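Local coordinates for inorganic pyrophosphatase (Helicobacter pylori, PDB 2BQX), which probably hydrolyses inorganic pyrophosphate to two phosphate ions with the help of magnesium, working as a homohexamer, at residues H10-L15 with A86-V91. Residues are numbered along the deposited sequence; the frame is centred on the assembly and turned at random.
Sequences HDADSL and ARLVGV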
ATOM      1  N   HIS A  10      -7.072 -27.701  19.150  1.00 49.94           N
ATOM      2  CA  HIS A  10      -8.272 -27.115  19.742  1.00 48.84           C
ATOM      3  C   HIS A  10      -7.987 -26.558  21.132  1.00 48.03           C
ATOM      4  O   HIS A  10      -8.901 -26.275  21.906  1.00 47.99           O
ATOM      5  CB  HIS A  10      -9.386 -28.165  19.814  1.00 48.03           C
ATOM      6  CG  HIS A  10     -10.065 -28.420  18.503  1.00 47.43           C
ATOM      7  ND1 HIS A  10     -10.797 -29.559  18.250  1.00 47.13           N
ATOM      8  CD2 HIS A  10     -10.136 -27.667  17.378  1.00 46.87           C
ATOM      9  CE1 HIS A  10     -11.290 -29.500  17.026  1.00 46.58           C
ATOM     10  NE2 HIS A  10     -10.904 -28.363  16.475  1.00 46.88           N
ATOM     11  N   ASP A  11      -6.707 -26.405  21.448  1.00 47.09           N
ATOM     12  CA  ASP A  11      -6.313 -25.868  22.742  1.00 46.41           C
ATOM     13  C   ASP A  11      -6.686 -24.386  22.789  1.00 45.09           C
ATOM     14  O   ASP A  11      -6.303 -23.610  21.910  1.00 43.24           O
ATOM     15  CB  ASP A  11      -4.806 -26.043  22.941  1.00 48.54           C
ATOM     16  CG  ASP A  11      -4.351 -25.636  24.325  1.00 50.33           C
ATOM     17  OD1 ASP A  11      -3.130 -25.704  24.592  1.00 52.04           O
ATOM     18  OD2 ASP A  11      -5.210 -25.250  25.145  1.00 51.38           O
ATOM     19  N   ALA A  12      -7.436 -24.008  23.820  1.00 42.68           N
ATOM     20  CA  ALA A  12      -7.892 -22.633  24.006  1.00 40.83           C
ATOM     21  C   ALA A  12      -6.761 -21.614  23.969  1.00 39.68           C
ATOM     22  O   ALA A  12      -6.968 -20.462  23.583  1.00 36.60           O
ATOM     23  CB  ALA A  12      -8.651 -22.515  25.325  1.00 40.42           C
ATOM     24  N   ASP A  13      -5.571 -22.041  24.384  1.00 39.95           N
ATOM     25  CA  ASP A  13      -4.408 -21.164  24.404  1.00 40.12           C
ATOM     26  C   ASP A  13      -3.488 -21.396  23.211  1.00 39.60           C
ATOM     27  O   ASP A  13      -2.370 -20.894  23.182  1.00 40.17           O
ATOM     28  CB  ASP A  13      -3.623 -21.346  25.705  1.00 40.91           C
ATOM     29  CG  ASP A  13      -4.369 -20.814  26.917  1.00 42.99           C
ATOM     30  OD1 ASP A  13      -4.841 -19.656  26.870  1.00 42.83           O
ATOM     31  OD2 ASP A  13      -4.477 -21.549  27.918  1.00 43.60           O
ATOM     32  N   SER A  14      -3.961 -22.163  22.236  1.00 39.44           N
ATOM     33  CA  SER A  14      -3.192 -22.438  21.026  1.00 38.90           C
ATOM     34  C   SER A  14      -4.067 -23.169  20.013  1.00 38.57           C
ATOM     35  O   SER A  14      -3.778 -24.305  19.639  1.00 38.25           O
ATOM     36  CB  SER A  14      -1.961 -23.287  21.347  1.00 39.47           C
ATOM     37  OG  SER A  14      -1.168 -23.490  20.185  1.00 40.55           O
ATOM     38  N   LEU A  15      -5.145 -22.519  19.580  1.00 36.99           N
ATOM     39  CA  LEU A  15      -6.053 -23.131  18.617  1.00 35.40           C
ATOM     40  C   LEU A  15      -5.783 -22.616  17.210  1.00 33.44           C
ATOM     41  O   LEU A  15      -5.423 -21.453  17.017  1.00 32.22           O
ATOM     42  CB  LEU A  15      -7.513 -22.858  18.991  1.00 35.46           C
ATOM     43  CG  LEU A  15      -8.068 -21.447  18.822  1.00 37.16           C
ATOM     44  CD1 LEU A  15      -9.579 -21.476  18.978  1.00 38.28           C
ATOM     45  CD2 LEU A  15      -7.438 -20.511  19.830  1.00 39.38           C
ATOM     46  N   ALA A  86      -3.634 -19.306  17.586  1.00 22.37           N
ATOM     47  CA  ALA A  86      -4.070 -18.218  18.442  1.00 22.39           C
ATOM     48  C   ALA A  86      -4.477 -18.655  19.845  1.00 22.74           C
ATOM     49  O   ALA A  86      -4.483 -19.846  20.167  1.00 23.55           O
ATOM     50  CB  ALA A  86      -5.236 -17.499  17.775  1.00 21.77           C
ATOM     51  N   ARG A  87      -4.805 -17.680  20.683  1.00 23.63           N
ATOM     52  CA  ARG A  87      -5.248 -17.961  22.044  1.00 23.59           C
ATOM     53  C   ARG A  87      -6.472 -17.098  22.312  1.00 23.12           C
ATOM     54  O   ARG A  87      -6.523 -15.937  21.912  1.00 24.04           O
ATOM     55  CB  ARG A  87      -4.141 -17.652  23.050  1.00 23.13           C
ATOM     56  CG  ARG A  87      -3.694 -16.203  23.083  1.00 23.09           C
ATOM     57  CD  ARG A  87      -2.415 -16.072  23.907  1.00 22.96           C
ATOM     58  NE  ARG A  87      -1.922 -14.705  23.951  1.00 22.16           N
ATOM     59  CZ  ARG A  87      -2.456 -13.736  24.686  1.00 24.81           C
ATOM     60  NH1 ARG A  87      -1.934 -12.516  24.648  1.00 25.06           N
ATOM     61  NH2 ARG A  87      -3.497 -13.988  25.471  1.00 26.77           N
ATOM     62  N   LEU A  88      -7.466 -17.675  22.975  1.00 22.53           N
ATOM     63  CA  LEU A  88      -8.700 -16.958  23.284  1.00 23.39           C
ATOM     64  C   LEU A  88      -8.577 -15.950  24.417  1.00 22.57           C
ATOM     65  O   LEU A  88      -7.841 -16.166  25.379  1.00 23.86           O
ATOM     66  CB  LEU A  88      -9.801 -17.953  23.663  1.00 23.22           C
ATOM     67  CG  LEU A  88     -10.784 -18.494  22.628  1.00 27.63           C
ATOM     68  CD1 LEU A  88     -10.100 -18.799  21.324  1.00 28.16           C
ATOM     69  CD2 LEU A  88     -11.454 -19.737  23.217  1.00 25.04           C
ATOM     70  N   VAL A  89      -9.306 -14.845  24.290  1.00 22.18           N
ATOM     71  CA  VAL A  89      -9.345 -13.832  25.337  1.00 22.89           C
ATOM     72  C   VAL A  89     -10.785 -13.379  25.563  1.00 22.55           C
ATOM     73  O   VAL A  89     -11.070 -12.637  26.504  1.00 23.89           O
ATOM     74  CB  VAL A  89      -8.448 -12.592  25.027  1.00 22.08           C
ATOM     75  CG1 VAL A  89      -6.985 -13.017  24.986  1.00 23.76           C
ATOM     76  CG2 VAL A  89      -8.857 -11.942  23.714  1.00 23.08           C
ATOM     77  N   GLY A  90     -11.695 -13.833  24.703  1.00 22.69           N
ATOM     78  CA  GLY A  90     -13.094 -13.457  24.849  1.00 20.90           C
ATOM     79  C   GLY A  90     -13.990 -13.887  23.701  1.00 21.47           C
ATOM     80  O   GLY A  90     -13.576 -14.652  22.834  1.00 21.59           O
ATOM     81  N   VAL A  91     -15.229 -13.402  23.707  1.00 21.60           N
ATOM     82  CA  VAL A  91     -16.181 -13.721  22.651  1.00 21.60           C
ATOM     83  C   VAL A  91     -17.169 -12.569  22.460  1.00 22.07           C
ATOM     84  O   VAL A  91     -17.541 -11.887  23.418  1.00 21.81           O
ATOM     85  CB  VAL A  91     -16.960 -15.037  22.965  1.00 22.24           C
ATOM     86  CG1 VAL A  91     -17.736 -14.895  24.267  1.00 24.31           C
ATOM     87  CG2 VAL A  91     -17.905 -15.371  21.817  1.00 22.35           C
TER
HETATM   88  O   HOH W   1      -5.169 -16.239  26.205  1.00 28.24           O
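L15 and L88 carry the apolar side of this contact, their side chains crossing at about a right angle. Both methyls of L15 meet one methyl of L88, with CD2 of L15 3.5 Å from CD1 of L88. The first torsion of L15 sets CG between the backbone N and the carbonyl carbon (chi1 71°), which brings CD2 over the carbonyl of A86. Helix 157-171 packs on this pair, L164 against L15 and A160 against L88. R87 lies beside D13, its CB 3.7 Å from D13 O, while its extended chain leads the guanidinium away. NH2 of R87 bonds to V119 O and, 2.9 Å away, to the O of a water in plane at the guanidinium edge. That water donates to L88 O and only weakly to D13 OD1, whose salt bridge is with K157. The backbone joins the segments through three bonds. L88 N reaches A12 O at 2.9 Å, nearly straight. L15 and A86 bond in both directions as an antiparallel hydrogen-bonded pair. S14, the last residue of the type I turn D11-S14, and L15 both face A86 in a classic beta bulge. Turn and bulge lead into strand 14-21, antiparallel to strand 83-96 in the beta-barrel core of family I pyrophosphatases.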